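Pullulanase (Bacillus acidopullulyticus, PDB 2WAN) hydrolyses alpha-1,6-glucosidic linkages in pullulan and at the branch points of starch polysaccharides, acting as a debranching enzyme. Local coordinates at residues Val714-Pro725 with Thr833-Phe844; Asp863-Met871 with Ala913-Gln921. One frame throughout, in Å; residues are numbered along the deposited sequence. Where two conformers were deposited one is given.

Contact 1 and contact 2 come in series along the chain, the first at the junction of the catalytic barrel with the C-terminal beta domain, the second inside that domain. In contact 1 the loop between helix 707-714 and barrel strand 728-730 meets helix 835-841 and strand 842-844. In contact 2 strand 868-873 pairs with the C-terminal strand 915-920. Strand 852-856 connects them, pairing with 842-844 on one side and 868-873 on the other. The centres lie about 18 Å apart and the nearest atoms about 7 Å, so one antiparallel sheet relates the two without direct touch.

Contact 1 (Val714-Pro725 with Thr833-Phe844); sequences VIGSIQDFTSAP and TTADQIKQNLTF. With ACT (acetate ion), chain Q; SO4 (sulfate ion), chain L.
I838 lays its branched side chain over I715 and I718, and its CD1 reaches both the carbonyl of I715 and the ring of P725. I838 CG2 sits 3.9 Å from I718 CD1, while I838 CD1 lies 3.9 Å from P725 CG. CG1 of I718 stands between its backbone N and carbonyl carbon (chi1 60°), which leaves CG2 to meet the methyl of A835 and sends CD1 on past I838 to K839 CE. Farther along, I715 CG2 rests against both L842 CD2 and the F844 ring, 3.7 Å from F844 CE2; L842 CD2 lies over one face of that ring, and V714 CG1 touches it at CZ. No direct hydrogen bond crosses; instead a water accepts from A835 N and donates to S723 O. T834 OG1 caps the helix by accepting from Q837 N. The Q837 side chain runs extended toward the start of the helix, where OE1 takes T833 N almost head-on (2.9 Å), while NE2 donates to a sulfate oxygen and to N861. An alanine in place of Q837 would remove that amide, and the N-H of T833 would probably be left without its acceptor. Across the contact, G716, at positive phi, is the C-prime residue of a Schellman motif ending helix 707-714. This apolar seam joins a helix-to-strand loop of the (beta/alpha)8 barrel to the start of the C-terminal all-beta domain, a domain order characteristic of the alpha-amylase family.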
loop_
_atom_site.group_PDB
_atom_site.type_symbol
_atom_site.label_atom_id
_atom_site.label_comp_id
_atom_site.label_asym_id
_atom_site.label_seq_id
_atom_site.Cartn_x
_atom_site.Cartn_y
_atom_site.Cartn_z
ATOM N N VAL A 714 -12.509 -6.494 -18.774
ATOM C CA VAL A 714 -13.051 -7.855 -18.975
ATOM C C VAL A 714 -11.914 -8.886 -19.119
ATOM O O VAL A 714 -12.002 -9.996 -18.601
ATOM C CB VAL A 714 -14.012 -7.920 -20.218
ATOM C CG1 VAL A 714 -14.139 -9.351 -20.733
ATOM C CG2 VAL A 714 -15.391 -7.330 -19.890
ATOM N N ILE A 715 -10.838 -8.508 -19.805
ATOM C CA ILE A 715 -9.739 -9.458 -20.024
ATOM C C ILE A 715 -8.705 -9.478 -18.881
ATOM O O ILE A 715 -7.586 -9.950 -19.062
ATOM C CB ILE A 715 -9.045 -9.262 -21.412
ATOM C CG1 ILE A 715 -8.362 -7.904 -21.526
ATOM C CG2 ILE A 715 -10.055 -9.455 -22.552
ATOM C CD1 ILE A 715 -7.478 -7.792 -22.798
ATOM N N GLY A 716 -9.104 -8.993 -17.702
ATOM C CA GLY A 716 -8.246 -9.032 -16.519
ATOM C C GLY A 716 -7.048 -8.117 -16.637
ATOM O O GLY A 716 -6.000 -8.415 -16.057
ATOM N N SER A 717 -7.200 -7.040 -17.419
ATOM C CA SER A 717 -6.226 -5.949 -17.520
ATOM C C SER A 717 -4.864 -6.304 -18.124
ATOM O O SER A 717 -3.911 -5.527 -17.995
ATOM C CB SER A 717 -6.061 -5.275 -16.154
ATOM O OG SER A 717 -7.296 -4.682 -15.785
ATOM N N ILE A 718 -4.800 -7.454 -18.789
ATOM C CA ILE A 718 -3.531 -8.007 -19.312
ATOM C C ILE A 718 -2.926 -7.187 -20.462
ATOM O O ILE A 718 -1.760 -7.376 -20.820
ATOM C CB ILE A 718 -3.692 -9.479 -19.732
ATOM C CG1 ILE A 718 -4.743 -9.620 -20.837
ATOM C CG2 ILE A 718 -4.018 -10.381 -18.486
ATOM C CD1 ILE A 718 -4.873 -11.063 -21.402
ATOM N N GLN A 719 -3.716 -6.272 -21.022
ATOM C CA GLN A 719 -3.207 -5.345 -22.045
ATOM C C GLN A 719 -3.167 -3.919 -21.519
ATOM O O GLN A 719 -2.917 -2.989 -22.278
ATOM C CB GLN A 719 -4.064 -5.407 -23.318
ATOM C CG GLN A 719 -3.977 -6.738 -24.027
ATOM C CD GLN A 719 -4.828 -6.780 -25.287
ATOM O OE1 GLN A 719 -4.985 -7.830 -25.892
ATOM N NE2 GLN A 719 -5.371 -5.634 -25.686
ATOM N N ASP A 720 -3.397 -3.749 -20.217
ATOM C CA ASP A 720 -3.474 -2.428 -19.615
ATOM C C ASP A 720 -2.304 -2.306 -18.622
ATOM O O ASP A 720 -1.376 -1.528 -18.868
ATOM C CB ASP A 720 -4.873 -2.242 -18.974
ATOM C CG ASP A 720 -5.082 -0.869 -18.334
ATOM O OD1 ASP A 720 -4.198 0.016 -18.437
ATOM O OD2 ASP A 720 -6.158 -0.663 -17.727
ATOM N N PHE A 721 -2.316 -3.083 -17.535
ATOM C CA PHE A 721 -1.252 -2.970 -16.525
ATOM C C PHE A 721 -0.871 -4.267 -15.803
ATOM O O PHE A 721 -0.037 -4.230 -14.899
ATOM C CB PHE A 721 -1.614 -1.886 -15.484
ATOM C CG PHE A 721 -2.861 -2.188 -14.713
ATOM C CD1 PHE A 721 -2.810 -2.985 -13.568
ATOM C CD2 PHE A 721 -4.092 -1.710 -15.143
ATOM C CE1 PHE A 721 -3.982 -3.299 -12.850
ATOM C CE2 PHE A 721 -5.245 -2.013 -14.444
ATOM C CZ PHE A 721 -5.193 -2.821 -13.295
ATOM N N THR A 722 -1.454 -5.403 -16.187
ATOM C CA THR A 722 -1.131 -6.678 -15.516
ATOM C C THR A 722 -0.372 -7.649 -16.399
ATOM O O THR A 722 -0.456 -7.579 -17.620
ATOM C CB THR A 722 -2.381 -7.434 -14.972
ATOM O OG1 THR A 722 -3.159 -7.918 -16.075
ATOM C CG2 THR A 722 -3.223 -6.546 -14.073
ATOM N N SER A 723 0.369 -8.552 -15.758
ATOM C CA SER A 723 0.956 -9.707 -16.432
ATOM C C SER A 723 0.131 -10.972 -16.268
ATOM O O SER A 723 0.340 -11.961 -16.994
ATOM C CB SER A 723 2.369 -9.957 -15.902
ATOM O OG SER A 723 3.222 -8.911 -16.342
ATOM N N ALA A 724 -0.788 -10.954 -15.298
ATOM C CA ALA A 724 -1.649 -12.088 -15.001
ATOM C C ALA A 724 -2.939 -11.525 -14.381
ATOM O O ALA A 724 -2.892 -10.482 -13.733
ATOM C CB ALA A 724 -0.957 -13.037 -14.004
ATOM N N PRO A 725 -4.091 -12.193 -14.594
ATOM C CA PRO A 725 -5.346 -11.616 -14.084
ATOM C C PRO A 725 -5.437 -11.543 -12.547
ATOM O O PRO A 725 -6.197 -10.732 -12.009
ATOM C CB PRO A 725 -6.427 -12.555 -14.660
ATOM C CG PRO A 725 -5.703 -13.874 -14.889
ATOM C CD PRO A 725 -4.318 -13.467 -15.312
ATOM N N THR A 833 -6.425 -18.176 -15.202
ATOM C CA THR A 833 -5.330 -17.796 -14.297
ATOM C C THR A 833 -4.094 -17.205 -15.002
ATOM O O THR A 833 -3.212 -16.638 -14.341
ATOM C CB THR A 833 -4.878 -18.987 -13.412
ATOM O OG1 THR A 833 -4.369 -20.032 -14.247
ATOM C CG2 THR A 833 -6.045 -19.540 -12.540
ATOM N N THR A 834 -4.032 -17.321 -16.322
ATOM C CA THR A 834 -2.922 -16.741 -17.084
ATOM C C THR A 834 -3.404 -15.898 -18.258
ATOM O O THR A 834 -4.521 -16.093 -18.781
ATOM C CB THR A 834 -1.960 -17.824 -17.628
ATOM O OG1 THR A 834 -2.592 -18.525 -18.705
ATOM C CG2 THR A 834 -1.572 -18.825 -16.525
ATOM N N ALA A 835 -2.545 -14.969 -18.666
ATOM C CA ALA A 835 -2.780 -14.156 -19.856
ATOM C C ALA A 835 -2.927 -15.024 -21.103
ATOM O O ALA A 835 -3.799 -14.762 -21.921
ATOM C CB ALA A 835 -1.670 -13.149 -20.039
ATOM N N ASP A 836 -2.072 -16.038 -21.263
ATOM C CA ASP A 836 -2.192 -16.930 -22.421
ATOM C C ASP A 836 -3.541 -17.652 -22.507
ATOM O O ASP A 836 -4.102 -17.735 -23.591
ATOM C CB ASP A 836 -1.046 -17.947 -22.478
ATOM C CG ASP A 836 0.313 -17.299 -22.700
ATOM O OD1 ASP A 836 0.392 -16.126 -23.116
ATOM O OD2 ASP A 836 1.326 -17.984 -22.443
ATOM N N GLN A 837 -4.066 -18.160 -21.383
ATOM C CA GLN A 837 -5.393 -18.770 -21.383
ATOM C C GLN A 837 -6.425 -17.778 -21.883
ATOM O O GLN A 837 -7.291 -18.151 -22.662
ATOM C CB GLN A 837 -5.847 -19.192 -19.982
ATOM C CG GLN A 837 -5.497 -20.578 -19.559
ATOM C CD GLN A 837 -6.154 -20.904 -18.231
ATOM O OE1 GLN A 837 -6.181 -20.074 -17.320
ATOM N NE2 GLN A 837 -6.708 -22.100 -18.125
ATOM N N ILE A 838 -6.368 -16.536 -21.388
ATOM C CA ILE A 838 -7.371 -15.527 -21.785
ATOM C C ILE A 838 -7.266 -15.222 -23.291
ATOM O O ILE A 838 -8.278 -15.164 -24.004
ATOM C CB ILE A 838 -7.256 -14.240 -20.930
ATOM C CG1 ILE A 838 -7.544 -14.558 -19.445
ATOM C CG2 ILE A 838 -8.178 -13.138 -21.472
ATOM C CD1 ILE A 838 -7.163 -13.433 -18.443
ATOM N N LYS A 839 -6.044 -15.054 -23.793
ATOM C CA LYS A 839 -5.859 -14.782 -25.224
ATOM C C LYS A 839 -6.343 -15.970 -26.067
ATOM O O LYS A 839 -6.878 -15.792 -27.159
ATOM C CB LYS A 839 -4.393 -14.451 -25.518
ATOM C CG LYS A 839 -3.929 -13.135 -24.895
ATOM C CD LYS A 839 -2.406 -13.045 -24.878
ATOM C CE LYS A 839 -1.919 -11.965 -23.926
ATOM N NZ LYS A 839 -1.969 -10.603 -24.514
ATOM N N GLN A 840 -6.172 -17.181 -25.544
ATOM C CA GLN A 840 -6.603 -18.387 -26.249
ATOM C C GLN A 840 -8.122 -18.543 -26.273
ATOM O O GLN A 840 -8.699 -18.950 -27.297
ATOM C CB GLN A 840 -5.949 -19.629 -25.634
ATOM C CG GLN A 840 -6.409 -20.965 -26.229
ATOM C CD GLN A 840 -6.120 -22.155 -25.311
ATOM O OE1 GLN A 840 -5.054 -22.241 -24.699
ATOM N NE2 GLN A 840 -7.080 -23.079 -25.215
ATOM N N ASN A 841 -8.778 -18.220 -25.154
ATOM C CA ASN A 841 -10.171 -18.654 -24.956
ATOM C C ASN A 841 -11.232 -17.559 -24.994
ATOM O O ASN A 841 -12.422 -17.866 -25.117
ATOM C CB ASN A 841 -10.333 -19.398 -23.618
ATOM C CG ASN A 841 -9.562 -20.694 -23.557
ATOM O OD1 ASN A 841 -9.396 -21.397 -24.567
ATOM N ND2 ASN A 841 -9.110 -21.045 -22.346
ATOM N N LEU A 842 -10.822 -16.304 -24.862
ATOM C CA LEU A 842 -11.801 -15.202 -24.818
ATOM C C LEU A 842 -11.738 -14.382 -26.102
ATOM O O LEU A 842 -10.672 -13.891 -26.501
ATOM C CB LEU A 842 -11.580 -14.312 -23.577
ATOM C CG LEU A 842 -12.608 -13.202 -23.245
ATOM C CD1 LEU A 842 -12.483 -12.758 -21.770
ATOM C CD2 LEU A 842 -12.483 -11.972 -24.153
ATOM N N THR A 843 -12.896 -14.238 -26.741
ATOM C CA THR A 843 -13.030 -13.455 -27.963
ATOM C C THR A 843 -14.189 -12.460 -27.804
ATOM O O THR A 843 -15.270 -12.857 -27.368
ATOM C CB THR A 843 -13.294 -14.402 -29.168
ATOM O OG1 THR A 843 -12.253 -15.391 -29.251
ATOM C CG2 THR A 843 -13.369 -13.630 -30.487
ATOM N N PHE A 844 -13.979 -11.202 -28.187
ATOM C CA PHE A 844 -15.089 -10.256 -28.257
ATOM C C PHE A 844 -15.895 -10.476 -29.538
ATOM O O PHE A 844 -15.320 -10.735 -30.599
ATOM C CB PHE A 844 -14.572 -8.815 -28.153
ATOM C CG PHE A 844 -14.084 -8.468 -26.780
ATOM C CD1 PHE A 844 -14.999 -8.221 -25.757
ATOM C CD2 PHE A 844 -12.718 -8.442 -26.495
ATOM C CE1 PHE A 844 -14.580 -7.936 -24.469
ATOM C CE2 PHE A 844 -12.260 -8.150 -25.190
ATOM C CZ PHE A 844 -13.190 -7.888 -24.169
HETATM C C ACT Q . 3.775 -7.891 -19.577
HETATM O O ACT Q . 2.757 -7.913 -18.854
HETATM O OXT ACT Q . 4.691 -7.129 -19.206
HETATM C CH3 ACT Q . 3.881 -8.715 -20.821
HETATM S S SO4 L . -7.566 -24.517 -20.856
HETATM O O1 SO4 L . -8.048 -25.492 -19.871
HETATM O O2 SO4 L . -6.208 -24.098 -20.487
HETATM O O3 SO4 L . -8.470 -23.375 -20.887
HETATM O O4 SO4 L . -7.522 -25.111 -22.191
HETATM O O HOH W 1 -0.157 -14.717 -17.121
#

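Contact 2 (Asp863-Met871 with Ala913-Gln921); sequences DTWKNIIVM and AISTLILKQ
I868, V870 and I918 share one face of the strand pair, with the CG2 methyls of I868 and I918 side by side at 4.0 Å. V870 CG1 extends this row to T916 CG2, and T916 in turn rests on helix 753-769 of the barrel domain. The other face carries I869 and M871 beside L919 and L917; L919 CD1 lies against I869 CB, and L919 goes on to I890 of the neighbouring strand 888-893. Between these layers the backbones run antiparallel, at 169° for the short segments. I869 with L919 and M871 with L917 are hydrogen-bonded pairs, each closed by two N-H...O bonds; V870 with I918 is the non-hydrogen-bonded pair between them, and I868 with K920 is the next one toward the chain end. The I869 pair is uneven: L919 N approaches in the plane of the I869 carbonyl, whereas I869 N is tilted 35° from that of L919. Strands 852-856 and 888-893 flank the two, so the pair occupies the interior of the antiparallel sheet in the pullulanase all-beta domain. Toward the chain terminus, K920 crosses W865 at about a right angle, and its CG stands 3.6 Å from the centroid of the W865 six-membered ring, a CH-pi contact over the face. A bend at chi2 turns the rest of the lysine along the indole toward NE1, while H827 stacks with the same tryptophan. Beyond it, N867 N donates almost straight to the terminal carboxylate at Q921 OXT (3.1 Å), and N867 O accepts from Q921 N. Their side chains point the same way, and N867 ND2 donates to Q921 OE1 at 2.9 Å, with the amide planes 64° apart. Outermost, a water accepts from K866 N and donates to Q921 O.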
loop_
_atom_site.group_PDB
_atom_site.type_symbol
_atom_site.label_atom_id
_atom_site.label_comp_id
_atom_site.label_asym_id
_atom_site.label_seq_id
_atom_site.Cartn_x
_atom_site.Cartn_y
_atom_site.Cartn_z
ATOM N N ASP A 863 -13.993 -25.518 -17.468
ATOM C CA ASP A 863 -15.436 -25.309 -17.298
ATOM C C ASP A 863 -16.235 -26.482 -17.849
ATOM O O ASP A 863 -15.803 -27.125 -18.823
ATOM C CB ASP A 863 -15.872 -24.013 -18.001
ATOM C CG ASP A 863 -17.023 -23.359 -17.291
ATOM O OD1 ASP A 863 -18.168 -23.852 -17.431
ATOM O OD2 ASP A 863 -16.767 -22.376 -16.557
ATOM N N THR A 864 -17.402 -26.741 -17.263
ATOM C CA THR A 864 -18.303 -27.766 -17.771
ATOM C C THR A 864 -19.189 -27.255 -18.915
ATOM O O THR A 864 -19.942 -28.030 -19.524
ATOM C CB THR A 864 -19.185 -28.368 -16.671
ATOM O OG1 THR A 864 -19.899 -27.317 -16.008
ATOM C CG2 THR A 864 -18.332 -29.134 -15.637
ATOM N N TRP A 865 -19.110 -25.958 -19.193
ATOM C CA TRP A 865 -19.816 -25.407 -20.366
ATOM C C TRP A 865 -18.804 -25.124 -21.487
ATOM O O TRP A 865 -17.809 -24.427 -21.277
ATOM C CB TRP A 865 -20.571 -24.119 -19.999
ATOM C CG TRP A 865 -21.802 -24.350 -19.156
ATOM C CD1 TRP A 865 -22.458 -25.527 -18.936
ATOM C CD2 TRP A 865 -22.564 -23.328 -18.478
ATOM N NE1 TRP A 865 -23.570 -25.310 -18.118
ATOM C CE2 TRP A 865 -23.649 -23.970 -17.829
ATOM C CE3 TRP A 865 -22.405 -21.944 -18.325
ATOM C CZ2 TRP A 865 -24.601 -23.267 -17.068
ATOM C CZ3 TRP A 865 -23.344 -21.240 -17.555
ATOM C CH2 TRP A 865 -24.427 -21.900 -16.941
ATOM N N LYS A 866 -19.072 -25.661 -22.685
ATOM C CA LYS A 866 -18.147 -25.519 -23.816
ATOM C C LYS A 866 -17.901 -24.051 -24.202
ATOM O O LYS A 866 -16.748 -23.587 -24.286
ATOM C CB LYS A 866 -18.684 -26.290 -25.043
ATOM C CG LYS A 866 -17.759 -26.193 -26.253
ATOM C CD LYS A 866 -18.264 -27.041 -27.418
ATOM C CE LYS A 866 -17.235 -27.079 -28.540
ATOM N NZ LYS A 866 -17.724 -27.900 -29.701
ATOM N N ASN A 867 -18.996 -23.339 -24.474
ATOM C CA ASN A 867 -18.942 -21.942 -24.838
ATOM C C ASN A 867 -19.882 -21.167 -23.924
ATOM O O ASN A 867 -21.025 -21.611 -23.692
ATOM C CB ASN A 867 -19.397 -21.760 -26.305
ATOM C CG ASN A 867 -18.449 -22.407 -27.297
ATOM O OD1 ASN A 867 -17.218 -22.348 -27.148
ATOM N ND2 ASN A 867 -19.017 -23.037 -28.326
ATOM N N ILE A 868 -19.396 -20.039 -23.410
ATOM C CA ILE A 868 -20.231 -19.113 -22.653
ATOM C C ILE A 868 -20.221 -17.760 -23.334
ATOM O O ILE A 868 -19.161 -17.225 -23.670
ATOM C CB ILE A 868 -19.734 -18.948 -21.198
ATOM C CG1 ILE A 868 -19.567 -20.326 -20.532
ATOM C CG2 ILE A 868 -20.696 -18.021 -20.395
ATOM C CD1 ILE A 868 -19.007 -20.285 -19.119
ATOM N N ILE A 869 -21.411 -17.192 -23.544
ATOM C CA ILE A 869 -21.482 -15.821 -24.060
ATOM C C ILE A 869 -22.025 -14.886 -22.987
ATOM O O ILE A 869 -22.988 -15.217 -22.315
ATOM C CB ILE A 869 -22.341 -15.698 -25.345
ATOM C CG1 ILE A 869 -21.585 -16.287 -26.526
ATOM C CG2 ILE A 869 -22.714 -14.199 -25.610
ATOM C CD1 ILE A 869 -22.450 -16.421 -27.796
ATOM N N VAL A 870 -21.366 -13.739 -22.809
ATOM C CA VAL A 870 -21.856 -12.698 -21.903
ATOM C C VAL A 870 -22.004 -11.412 -22.728
ATOM O O VAL A 870 -21.114 -11.076 -23.508
ATOM C CB VAL A 870 -20.841 -12.414 -20.750
ATOM C CG1 VAL A 870 -21.273 -11.215 -19.880
ATOM C CG2 VAL A 870 -20.644 -13.661 -19.876
ATOM N N MET A 871 -23.111 -10.690 -22.543
ATOM C CA MET A 871 -23.267 -9.354 -23.153
ATOM C C MET A 871 -23.836 -8.355 -22.151
ATOM O O MET A 871 -24.873 -8.628 -21.522
ATOM C CB MET A 871 -24.176 -9.411 -24.393
ATOM C CG MET A 871 -24.417 -8.026 -25.006
ATOM S SD MET A 871 -25.219 -8.211 -26.600
ATOM C CE MET A 871 -25.951 -6.575 -26.774
ATOM N N ALA A 913 -33.147 -4.026 -22.010
ATOM C CA ALA A 913 -32.550 -2.764 -21.575
ATOM C C ALA A 913 -31.877 -2.902 -20.208
ATOM O O ALA A 913 -32.375 -3.630 -19.337
ATOM C CB ALA A 913 -33.622 -1.690 -21.508
ATOM N N ILE A 914 -30.748 -2.209 -20.046
ATOM C CA ILE A 914 -29.955 -2.166 -18.793
ATOM C C ILE A 914 -29.854 -3.548 -18.127
ATOM O O ILE A 914 -30.356 -3.766 -17.020
ATOM C CB ILE A 914 -30.487 -1.124 -17.767
ATOM C CG1 ILE A 914 -31.052 0.104 -18.496
ATOM C CG2 ILE A 914 -29.377 -0.710 -16.787
ATOM C CD1 ILE A 914 -31.485 1.215 -17.546
ATOM N N SER A 915 -29.226 -4.486 -18.831
ATOM C CA SER A 915 -29.107 -5.838 -18.295
ATOM C C SER A 915 -27.910 -6.576 -18.861
ATOM O O SER A 915 -27.204 -6.088 -19.763
ATOM C CB SER A 915 -30.383 -6.636 -18.608
ATOM O OG SER A 915 -30.395 -7.030 -19.971
ATOM N N THR A 916 -27.687 -7.763 -18.304
ATOM C CA THR A 916 -26.625 -8.656 -18.765
ATOM C C THR A 916 -27.250 -9.941 -19.277
ATOM O O THR A 916 -28.112 -10.538 -18.614
ATOM C CB THR A 916 -25.619 -8.960 -17.612
ATOM O OG1 THR A 916 -25.022 -7.737 -17.180
ATOM C CG2 THR A 916 -24.504 -9.932 -18.102
ATOM N N LEU A 917 -26.847 -10.339 -20.481
ATOM C CA LEU A 917 -27.289 -11.601 -21.093
ATOM C C LEU A 917 -26.194 -12.626 -20.865
ATOM O O LEU A 917 -25.018 -12.308 -21.033
ATOM C CB LEU A 917 -27.476 -11.417 -22.614
ATOM C CG LEU A 917 -27.766 -12.689 -23.431
ATOM C CD1 LEU A 917 -29.247 -13.062 -23.328
ATOM C CD2 LEU A 917 -27.328 -12.516 -24.892
ATOM N N ILE A 918 -26.568 -13.845 -20.471
ATOM C CA ILE A 918 -25.631 -14.962 -20.438
ATOM C C ILE A 918 -26.227 -16.160 -21.159
ATOM O O ILE A 918 -27.372 -16.545 -20.911
ATOM C CB ILE A 918 -25.246 -15.365 -18.998
ATOM C CG1 ILE A 918 -24.807 -14.116 -18.224
ATOM C CG2 ILE A 918 -24.075 -16.427 -19.045
ATOM C CD1 ILE A 918 -24.514 -14.336 -16.770
ATOM N N LEU A 919 -25.453 -16.711 -22.085
ATOM C CA LEU A 919 -25.839 -17.910 -22.825
ATOM C C LEU A 919 -24.759 -18.945 -22.702
ATOM O O LEU A 919 -23.612 -18.606 -22.443
ATOM C CB LEU A 919 -25.920 -17.612 -24.316
ATOM C CG LEU A 919 -26.697 -16.392 -24.773
ATOM C CD1 LEU A 919 -26.310 -16.117 -26.217
ATOM C CD2 LEU A 919 -28.178 -16.637 -24.645
ATOM N N LYS A 920 -25.121 -20.203 -22.931
ATOM C CA LYS A 920 -24.110 -21.262 -23.008
ATOM C C LYS A 920 -24.472 -22.308 -24.047
ATOM O O LYS A 920 -25.637 -22.466 -24.428
ATOM C CB LYS A 920 -23.842 -21.911 -21.632
ATOM C CG LYS A 920 -25.034 -22.657 -21.010
ATOM C CD LYS A 920 -25.039 -24.104 -21.482
ATOM C CE LYS A 920 -26.120 -24.927 -20.801
ATOM N NZ LYS A 920 -26.007 -26.343 -21.269
ATOM N N GLN A 921 -23.452 -23.047 -24.464
ATOM C CA GLN A 921 -23.605 -24.118 -25.419
ATOM C C GLN A 921 -22.752 -25.248 -24.888
ATOM O O GLN A 921 -23.077 -26.428 -24.990
ATOM C CB GLN A 921 -23.019 -23.608 -26.735
ATOM C CG GLN A 921 -23.296 -24.387 -27.960
ATOM C CD GLN A 921 -22.861 -23.609 -29.174
ATOM O OE1 GLN A 921 -21.665 -23.420 -29.412
ATOM N NE2 GLN A 921 -23.832 -23.150 -29.960
ATOM O OXT GLN A 921 -21.685 -24.974 -24.342
HETATM O O HOH W 2 -21.417 -27.512 -22.886
#